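Local atomic coordinates of putative pectin lyase (PDB entry 7CHU), a protein that serves as the trimeric tailspike of a deep-sea thermophilic bacteriophage and probably recognises, and perhaps cleaves, polysaccharide on the surface of its bacterial host. Residues Arg198-Phe202 and Thr220-Gly224; Phe482-Thr486 and Leu495-Ser499; Val75-Phe80 and Asn96-Ile101. One frame throughout, in Å; residues are numbered along the deposited sequence.

Interaction 1. Residues Arg198-Phe202 and Thr220-Gly224; sequences RFLDF and TNIIG
R198-L200 and T220-I223 run side by side in the same direction, their short axes 4.8 Å apart and 3° from parallel, with R198 level with N221, F199 with I222 and L200 with I223. They are successive rungs of a right-handed parallel beta-helix, the fold of the pectate lyase-like family. Three backbone hydrogen bonds join them: F199 N to N221 O (2.9 Å), I223 N to F199 O (3.1 Å) and D201 N to I223 O (2.8 Å). The neighbouring rungs are strands 169-175 and 251-256.

F199 and I222 pack side by side on one face, CD1 of the ring 4.1 Å from CG1 of I222, while CE1 of F199 reaches CG2 of T220. The chain turns a corner at D201, and F202 beyond it still brings its CE1 to CG2 of I222.

The other face carries R198, L200, N221 and I223 and meets the neighbouring subunits of the trimer. R198 is bent at chi2 (-62°), and N221 ND2 lies over the centre of its guanidinium, the amide and guanidinium planes 22° apart. NE and NH2 then face the second subunit: NE pairs with the carboxylate of D201 of the second subunit, and NH2 bonds to the carbonyl of G224 of the second subunit. D201 here receives the equivalent arginine of the third subunit and also pairs with K176. Further along, L200 CD1 rests against I223 CG2 at 3.7 Å, and beyond it D201 OD1 comes 3.6 Å from G224 CA.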
loop_
_atom_site.group_PDB
_atom_site.type_symbol
_atom_site.label_atom_id
_atom_site.label_comp_id
_atom_site.label_asym_id
_atom_site.label_seq_id
_atom_site.Cartn_x
_atom_site.Cartn_y
_atom_site.Cartn_z
ATOM N N ARG A 198 -2.577 -14.967 -9.745
ATOM C CA ARG A 198 -2.910 -14.530 -8.389
ATOM C C ARG A 198 -2.188 -15.430 -7.388
ATOM O O ARG A 198 -2.567 -16.588 -7.209
ATOM C CB ARG A 198 -4.424 -14.574 -8.153
ATOM C CG ARG A 198 -5.244 -13.566 -8.994
ATOM C CD ARG A 198 -4.866 -12.140 -8.679
ATOM N NE ARG A 198 -5.777 -11.134 -9.228
ATOM C CZ ARG A 198 -5.557 -10.443 -10.342
ATOM N NH1 ARG A 198 -4.441 -10.643 -11.069
ATOM N NH2 ARG A 198 -6.445 -9.530 -10.734
ATOM N N PHE A 199 -1.177 -14.895 -6.714
ATOM C CA PHE A 199 -0.373 -15.640 -5.755
ATOM C C PHE A 199 -0.505 -14.987 -4.376
ATOM O O PHE A 199 -0.517 -13.753 -4.267
ATOM C CB PHE A 199 1.112 -15.680 -6.187
ATOM C CG PHE A 199 1.362 -16.373 -7.510
ATOM C CD1 PHE A 199 0.993 -15.779 -8.711
ATOM C CD2 PHE A 199 1.985 -17.613 -7.547
ATOM C CE1 PHE A 199 1.218 -16.418 -9.933
ATOM C CE2 PHE A 199 2.228 -18.262 -8.766
ATOM C CZ PHE A 199 1.842 -17.668 -9.959
ATOM N N LEU A 200 -0.613 -15.803 -3.321
ATOM C CA LEU A 200 -0.781 -15.252 -1.967
ATOM C C LEU A 200 -0.013 -16.079 -0.945
ATOM O O LEU A 200 -0.216 -17.291 -0.852
ATOM C CB LEU A 200 -2.271 -15.194 -1.577
ATOM C CG LEU A 200 -2.600 -14.694 -0.155
ATOM C CD1 LEU A 200 -2.159 -13.233 0.035
ATOM C CD2 LEU A 200 -4.105 -14.863 0.171
ATOM N N ASP A 201 0.824 -15.424 -0.141
ATOM C CA ASP A 201 1.450 -16.049 1.034
ATOM C C ASP A 201 2.053 -17.416 0.685
ATOM O O ASP A 201 1.570 -18.474 1.093
ATOM C CB ASP A 201 0.427 -16.195 2.169
ATOM C CG ASP A 201 -0.061 -14.838 2.710
ATOM O OD1 ASP A 201 0.658 -13.813 2.550
ATOM O OD2 ASP A 201 -1.174 -14.807 3.300
ATOM N N PHE A 202 3.095 -17.386 -0.126
ATOM C CA PHE A 202 3.800 -18.618 -0.436
ATOM C C PHE A 202 5.287 -18.353 -0.343
ATOM O O PHE A 202 5.726 -17.209 -0.461
ATOM C CB PHE A 202 3.399 -19.194 -1.799
ATOM C CG PHE A 202 4.044 -18.525 -3.007
ATOM C CD1 PHE A 202 3.575 -17.331 -3.490
ATOM C CD2 PHE A 202 5.060 -19.155 -3.705
ATOM C CE1 PHE A 202 4.131 -16.751 -4.624
ATOM C CE2 PHE A 202 5.607 -18.586 -4.838
ATOM C CZ PHE A 202 5.140 -17.373 -5.297
ATOM N N THR A 220 0.010 -9.826 -13.076
ATOM C CA THR A 220 0.020 -10.846 -12.038
ATOM C C THR A 220 0.314 -10.230 -10.673
ATOM O O THR A 220 1.289 -9.486 -10.516
ATOM C CB THR A 220 1.040 -11.924 -12.446
ATOM O OG1 THR A 220 0.507 -12.568 -13.606
ATOM C CG2 THR A 220 1.265 -12.951 -11.358
ATOM N N ASN A 221 -0.549 -10.524 -9.697
ATOM C CA ASN A 221 -0.420 -10.025 -8.330
ATOM C C ASN A 221 0.236 -11.078 -7.449
ATOM O O ASN A 221 -0.172 -12.247 -7.450
ATOM C CB ASN A 221 -1.775 -9.666 -7.721
ATOM C CG ASN A 221 -2.442 -8.511 -8.412
ATOM O OD1 ASN A 221 -1.809 -7.763 -9.152
ATOM N ND2 ASN A 221 -3.736 -8.357 -8.174
ATOM N N ILE A 222 1.228 -10.654 -6.679
ATOM C CA ILE A 222 1.978 -11.530 -5.791
ATOM C C ILE A 222 2.029 -10.854 -4.431
ATOM O O ILE A 222 2.753 -9.871 -4.252
ATOM C CB ILE A 222 3.390 -11.818 -6.326
ATOM C CG1 ILE A 222 3.294 -12.505 -7.695
ATOM C CG2 ILE A 222 4.190 -12.678 -5.322
ATOM C CD1 ILE A 222 4.601 -12.509 -8.468
ATOM N N ILE A 223 1.259 -11.374 -3.475
ATOM C CA ILE A 223 1.090 -10.774 -2.158
ATOM C C ILE A 223 1.739 -11.680 -1.123
ATOM O O ILE A 223 1.461 -12.877 -1.092
ATOM C CB ILE A 223 -0.407 -10.552 -1.849
ATOM C CG1 ILE A 223 -1.063 -9.705 -2.943
ATOM C CG2 ILE A 223 -0.623 -9.917 -0.456
ATOM C CD1 ILE A 223 -2.597 -9.655 -2.811
ATOM N N GLY A 224 2.595 -11.113 -0.270
ATOM C CA GLY A 224 3.130 -11.866 0.857
ATOM C C GLY A 224 4.141 -12.953 0.518
ATOM O O GLY A 224 4.366 -13.871 1.334
#

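Interaction 2. Residues Phe482-Thr486 and Leu495-Ser499; sequences FTPVT and LFVDS
With its CG anti to the carbonyl carbon (chi1 -65°), F482 drops its ring onto L495-V497; V497, with CG1 anti to the backbone N (chi1 175°), sends that methyl toward P484 and leaves CG2 against F482 CB, 3.6 Å away. The far end of the ring continues along the strand: CE2 lies near L495 O, and CZ is 4.0 Å from L495 CD2, the two side chains crossing at about a right angle. Beyond F482 the chain bends over the strand end. P484 lies alongside V497, pointing the same way, and its CB packs on S499 CA at 3.6 Å. V485 directs CG2 to F496 CD1 (3.9 Å), the phenylalanine meeting it obliquely.

Two backbone hydrogen bonds around V485 make a single beta bridge with D498 rather than an extended pairing. V485 N donates to V497 O at 3.0 Å, nearly in line with that carbonyl, whereas S499 N reaches V485 O at 2.8 Å from well above the carbonyl plane. Water 1 bridges the two segments, accepting from V497 N and lying within hydrogen-bonding distance of T483 O, to which it probably donates.

The segments belong to the C-terminal end of the spike, where 494-498 is the outermost strand, within this chain, of a three-stranded antiparallel sheet. D498 forms a salt bridge with K505 of the adjoining strand. L495 pairs with a strand of the second subunit, and F482 packs on I480 of the second subunit and L495 of the third. The chemistry thus divides in two: two backbone hydrogen bonds and one water join the loop to the strand end, while buried hydrocarbon around F482, L495 and V497 continues into the trimer interface.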
loop_
_atom_site.group_PDB
_atom_site.type_symbol
_atom_site.label_atom_id
_atom_site.label_comp_id
_atom_site.label_asym_id
_atom_site.label_seq_id
_atom_site.Cartn_x
_atom_site.Cartn_y
_atom_site.Cartn_z
ATOM N N PHE A 482 27.441 49.371 -15.964
ATOM C CA PHE A 482 26.152 49.847 -16.463
ATOM C C PHE A 482 25.966 49.542 -17.944
ATOM O O PHE A 482 26.905 49.643 -18.740
ATOM C CB PHE A 482 26.008 51.364 -16.272
ATOM C CG PHE A 482 25.974 51.813 -14.829
ATOM C CD1 PHE A 482 27.161 52.102 -14.150
ATOM C CD2 PHE A 482 24.777 52.000 -14.177
ATOM C CE1 PHE A 482 27.143 52.541 -12.833
ATOM C CE2 PHE A 482 24.746 52.432 -12.855
ATOM C CZ PHE A 482 25.932 52.699 -12.185
ATOM N N THR A 483 24.725 49.207 -18.314
ATOM C CA THR A 483 24.282 49.228 -19.700
ATOM C C THR A 483 23.602 50.556 -19.977
ATOM O O THR A 483 22.697 50.937 -19.221
ATOM C CB THR A 483 23.305 48.082 -19.969
ATOM O OG1 THR A 483 23.983 46.831 -19.803
ATOM C CG2 THR A 483 22.759 48.182 -21.398
ATOM N N PRO A 484 24.008 51.300 -21.010
ATOM C CA PRO A 484 23.434 52.641 -21.218
ATOM C C PRO A 484 21.928 52.588 -21.473
ATOM O O PRO A 484 21.441 51.750 -22.227
ATOM C CB PRO A 484 24.202 53.175 -22.444
ATOM C CG PRO A 484 25.542 52.421 -22.419
ATOM C CD PRO A 484 25.156 51.030 -21.908
ATOM N N VAL A 485 21.199 53.527 -20.863
ATOM C CA VAL A 485 19.756 53.684 -21.038
ATOM C C VAL A 485 19.461 55.151 -21.326
ATOM O O VAL A 485 20.293 56.028 -21.105
ATOM C CB VAL A 485 18.942 53.232 -19.801
ATOM C CG1 VAL A 485 19.158 51.749 -19.519
ATOM C CG2 VAL A 485 19.324 54.091 -18.571
ATOM N N THR A 486 18.229 55.413 -21.751
ATOM C CA THR A 486 17.798 56.778 -22.008
ATOM C C THR A 486 17.523 57.505 -20.699
ATOM O O THR A 486 17.067 56.910 -19.715
ATOM C CB THR A 486 16.527 56.793 -22.854
ATOM O OG1 THR A 486 15.424 56.326 -22.056
ATOM C CG2 THR A 486 16.688 55.904 -24.095
ATOM N N LEU A 495 21.020 56.599 -10.695
ATOM C CA LEU A 495 22.349 56.623 -11.298
ATOM C C LEU A 495 22.342 55.716 -12.528
ATOM O O LEU A 495 21.824 54.595 -12.470
ATOM C CB LEU A 495 23.384 56.168 -10.274
ATOM C CG LEU A 495 24.877 56.296 -10.530
ATOM C CD1 LEU A 495 25.308 57.771 -10.608
ATOM C CD2 LEU A 495 25.587 55.562 -9.404
ATOM N N PHE A 496 22.874 56.214 -13.648
ATOM C CA PHE A 496 22.844 55.487 -14.922
ATOM C C PHE A 496 23.918 56.057 -15.841
ATOM O O PHE A 496 24.408 57.163 -15.631
ATOM C CB PHE A 496 21.477 55.585 -15.608
ATOM C CG PHE A 496 21.107 56.986 -16.048
ATOM C CD1 PHE A 496 21.074 57.325 -17.394
ATOM C CD2 PHE A 496 20.788 57.963 -15.107
ATOM C CE1 PHE A 496 20.729 58.617 -17.791
ATOM C CE2 PHE A 496 20.440 59.256 -15.490
ATOM C CZ PHE A 496 20.405 59.582 -16.837
ATOM N N VAL A 497 24.259 55.299 -16.876
ATOM C CA VAL A 497 24.988 55.821 -18.026
ATOM C C VAL A 497 23.983 56.150 -19.131
ATOM O O VAL A 497 23.217 55.281 -19.573
ATOM C CB VAL A 497 26.044 54.824 -18.517
ATOM C CG1 VAL A 497 26.705 55.345 -19.793
ATOM C CG2 VAL A 497 27.091 54.589 -17.443
ATOM N N ASP A 498 23.984 57.406 -19.567
ATOM C CA ASP A 498 23.066 57.899 -20.591
ATOM C C ASP A 498 23.473 57.391 -21.977
ATOM O O ASP A 498 24.569 57.694 -22.454
ATOM C CB ASP A 498 23.077 59.427 -20.553
ATOM C CG ASP A 498 22.000 60.061 -21.419
ATOM O OD1 ASP A 498 21.388 59.392 -22.279
ATOM O OD2 ASP A 498 21.766 61.262 -21.247
ATOM N N SER A 499 22.563 56.687 -22.660
ATOM C CA SER A 499 22.883 56.167 -23.986
ATOM C C SER A 499 23.002 57.267 -25.033
ATOM O O SER A 499 23.533 57.004 -26.113
ATOM C CB SER A 499 21.836 55.134 -24.429
ATOM O OG SER A 499 20.551 55.724 -24.536
HETATM O O HOH W 1 22.744 52.794 -17.249
#

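Interaction 3. Residues Val75-Phe80 and Asn96-Ile101; sequences VNVKEF and NAINSI
N96, in the last turns of helix 91-99, puts its CB 3.9 Å from F80 CD2, the amide and ring planes 62° apart. Its ND2 is tied to F80 O through water 2, which accepts from the amide and donates to the carbonyl. N96 O lies over the ring near its rim.

A97 follows, pressed under the same face: its CA sits 3.8 Å from the ring centroid and 16° off the normal, a CH-pi contact. Its methyl reaches both F80 CD1 and V77 CG1 at 3.7 Å, and so lies between aromatic and aliphatic neighbours. V77 and F80 belong to the 3-10 segment 77-80, whose start overlaps an Asx turn in which N76 OD1 accepts from K78 N.

S100 turns its hydroxyl back to A97 O (chi1 72°), a 2.6 Å bond in which OG donates to the carbonyl three residues back. Held there, OG approaches F80 CZ at 3.4 Å and V75 CG1 at 3.7 Å. I101 closes the segment as the helix gives way to loop, its CD1 sliding past V75 CG2 in the opposite direction at 3.6 Å.

Strand 75-76, helix 91-99 and strand 113-117 follow one another along the chain, and V75 and V77 are hydrogen-bonded to strand 113-117. Helix 91-99 lies against this first part of the beta-helix: I98 packs on I128, I130 and L137, I101 on V115 and I135, while N76 ND2 bonds across the interface to T72 OG1 of the third subunit.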
loop_
_atom_site.group_PDB
_atom_site.type_symbol
_atom_site.label_atom_id
_atom_site.label_comp_id
_atom_site.label_asym_id
_atom_site.label_seq_id
_atom_site.Cartn_x
_atom_site.Cartn_y
_atom_site.Cartn_z
ATOM N N VAL A 75 -9.678 -30.406 -5.715
ATOM C CA VAL A 75 -9.033 -31.695 -5.894
ATOM C C VAL A 75 -7.948 -31.799 -4.835
ATOM O O VAL A 75 -7.010 -31.000 -4.827
ATOM C CB VAL A 75 -8.455 -31.841 -7.304
ATOM C CG1 VAL A 75 -7.750 -33.178 -7.445
ATOM C CG2 VAL A 75 -9.562 -31.704 -8.327
ATOM N N ASN A 76 -8.080 -32.771 -3.940
ATOM C CA ASN A 76 -7.105 -33.033 -2.890
ATOM C C ASN A 76 -6.072 -34.022 -3.414
ATOM O O ASN A 76 -6.432 -35.120 -3.869
ATOM C CB ASN A 76 -7.814 -33.583 -1.643
ATOM C CG ASN A 76 -6.937 -33.572 -0.397
ATOM O OD1 ASN A 76 -5.815 -34.041 -0.424
ATOM N ND2 ASN A 76 -7.451 -33.009 0.705
ATOM N N VAL A 77 -4.790 -33.638 -3.366
ATOM C CA VAL A 77 -3.737 -34.531 -3.855
ATOM C C VAL A 77 -3.738 -35.854 -3.094
ATOM O O VAL A 77 -3.290 -36.872 -3.624
ATOM C CB VAL A 77 -2.345 -33.857 -3.777
ATOM C CG1 VAL A 77 -2.313 -32.611 -4.655
ATOM C CG2 VAL A 77 -1.974 -33.529 -2.304
ATOM N N LYS A 78 -4.274 -35.883 -1.872
ATOM C CA LYS A 78 -4.321 -37.152 -1.144
ATOM C C LYS A 78 -5.201 -38.177 -1.856
ATOM O O LYS A 78 -4.999 -39.386 -1.696
ATOM C CB LYS A 78 -4.831 -36.925 0.283
ATOM C CG LYS A 78 -4.020 -37.625 1.340
ATOM C CD LYS A 78 -4.758 -37.694 2.668
ATOM C CE LYS A 78 -4.188 -38.801 3.553
ATOM N NZ LYS A 78 -4.365 -38.507 5.013
ATOM N N GLU A 79 -6.191 -37.713 -2.625
ATOM C CA GLU A 79 -7.001 -38.610 -3.438
ATOM C C GLU A 79 -6.179 -39.375 -4.452
ATOM O O GLU A 79 -6.652 -40.385 -4.987
ATOM C CB GLU A 79 -8.072 -37.843 -4.210
ATOM C CG GLU A 79 -9.016 -37.006 -3.392
ATOM C CD GLU A 79 -9.833 -36.075 -4.285
ATOM O OE1 GLU A 79 -10.081 -36.469 -5.459
ATOM O OE2 GLU A 79 -10.195 -34.955 -3.827
ATOM N N PHE A 80 -4.989 -38.896 -4.778
ATOM C CA PHE A 80 -4.190 -39.488 -5.840
ATOM C C PHE A 80 -2.973 -40.215 -5.299
ATOM O O PHE A 80 -2.112 -40.642 -6.077
ATOM C CB PHE A 80 -3.819 -38.414 -6.860
ATOM C CG PHE A 80 -4.989 -37.992 -7.703
ATOM C CD1 PHE A 80 -5.889 -37.034 -7.242
ATOM C CD2 PHE A 80 -5.239 -38.625 -8.922
ATOM C CE1 PHE A 80 -7.022 -36.688 -8.007
ATOM C CE2 PHE A 80 -6.341 -38.284 -9.709
ATOM C CZ PHE A 80 -7.245 -37.317 -9.250
ATOM N N ASN A 96 -0.535 -36.306 -11.181
ATOM C CA ASN A 96 -1.825 -36.910 -11.513
ATOM C C ASN A 96 -2.978 -36.059 -11.001
ATOM O O ASN A 96 -3.975 -35.866 -11.708
ATOM C CB ASN A 96 -1.896 -38.348 -10.952
ATOM C CG ASN A 96 -1.065 -39.322 -11.776
ATOM O OD1 ASN A 96 -0.633 -38.976 -12.865
ATOM N ND2 ASN A 96 -0.877 -40.543 -11.285
ATOM N N ALA A 97 -2.851 -35.521 -9.784
ATOM C CA ALA A 97 -3.884 -34.642 -9.245
ATOM C C ALA A 97 -4.084 -33.423 -10.127
ATOM O O ALA A 97 -5.216 -33.085 -10.476
ATOM C CB ALA A 97 -3.519 -34.204 -7.826
ATOM N N ILE A 98 -2.992 -32.729 -10.469
ATOM C CA ILE A 98 -3.067 -31.561 -11.345
ATOM C C ILE A 98 -3.640 -31.943 -12.711
ATOM O O ILE A 98 -4.491 -31.234 -13.264
ATOM C CB ILE A 98 -1.666 -30.930 -11.483
ATOM C CG1 ILE A 98 -1.260 -30.204 -10.196
ATOM C CG2 ILE A 98 -1.591 -30.021 -12.702
ATOM C CD1 ILE A 98 0.198 -29.964 -10.116
ATOM N N ASN A 99 -3.178 -33.062 -13.281
ATOM C CA ASN A 99 -3.672 -33.500 -14.593
ATOM C C ASN A 99 -5.155 -33.834 -14.584
ATOM O O ASN A 99 -5.795 -33.759 -15.639
ATOM C CB ASN A 99 -2.893 -34.716 -15.087
ATOM C CG ASN A 99 -1.491 -34.360 -15.518
ATOM O OD1 ASN A 99 -1.161 -33.184 -15.668
ATOM N ND2 ASN A 99 -0.656 -35.371 -15.712
ATOM N N SER A 100 -5.720 -34.167 -13.419
ATOM C CA SER A 100 -7.143 -34.489 -13.344
ATOM C C SER A 100 -8.020 -33.258 -13.441
ATOM O O SER A 100 -9.234 -33.406 -13.582
ATOM C CB SER A 100 -7.462 -35.238 -12.050
ATOM O OG SER A 100 -7.386 -34.375 -10.908
ATOM N N ILE A 101 -7.455 -32.052 -13.313
ATOM C CA ILE A 101 -8.249 -30.851 -13.538
ATOM C C ILE A 101 -8.606 -30.756 -15.016
ATOM O O ILE A 101 -7.741 -30.839 -15.902
ATOM C CB ILE A 101 -7.498 -29.589 -13.076
ATOM C CG1 ILE A 101 -7.228 -29.641 -11.576
ATOM C CG2 ILE A 101 -8.315 -28.346 -13.423
ATOM C CD1 ILE A 101 -8.424 -29.363 -10.749
HETATM O O HOH W 2 -1.702 -41.281 -8.695
#

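In the fold
The three contacts follow the length of the spike in chain order. Interaction 3 comes first, where the helix lies against the start of the beta-helix; interaction 1 is the pairing of two rungs farther along the beta-helix, with centres about 22 Å apart and nearest atoms about 12 Å. Both belong to the pectate lyase-like part of the chain. Interaction 2 belongs to the far C-terminal part, its centre about 73 Å from that of interaction 1 and about 94 Å from that of interaction 3; interactions 2 and 3 lie on opposite sides of the chain's centre. None touches another. What unites them is the trimer: interactions 1 and 2 reach the second subunit, and all three meet the third.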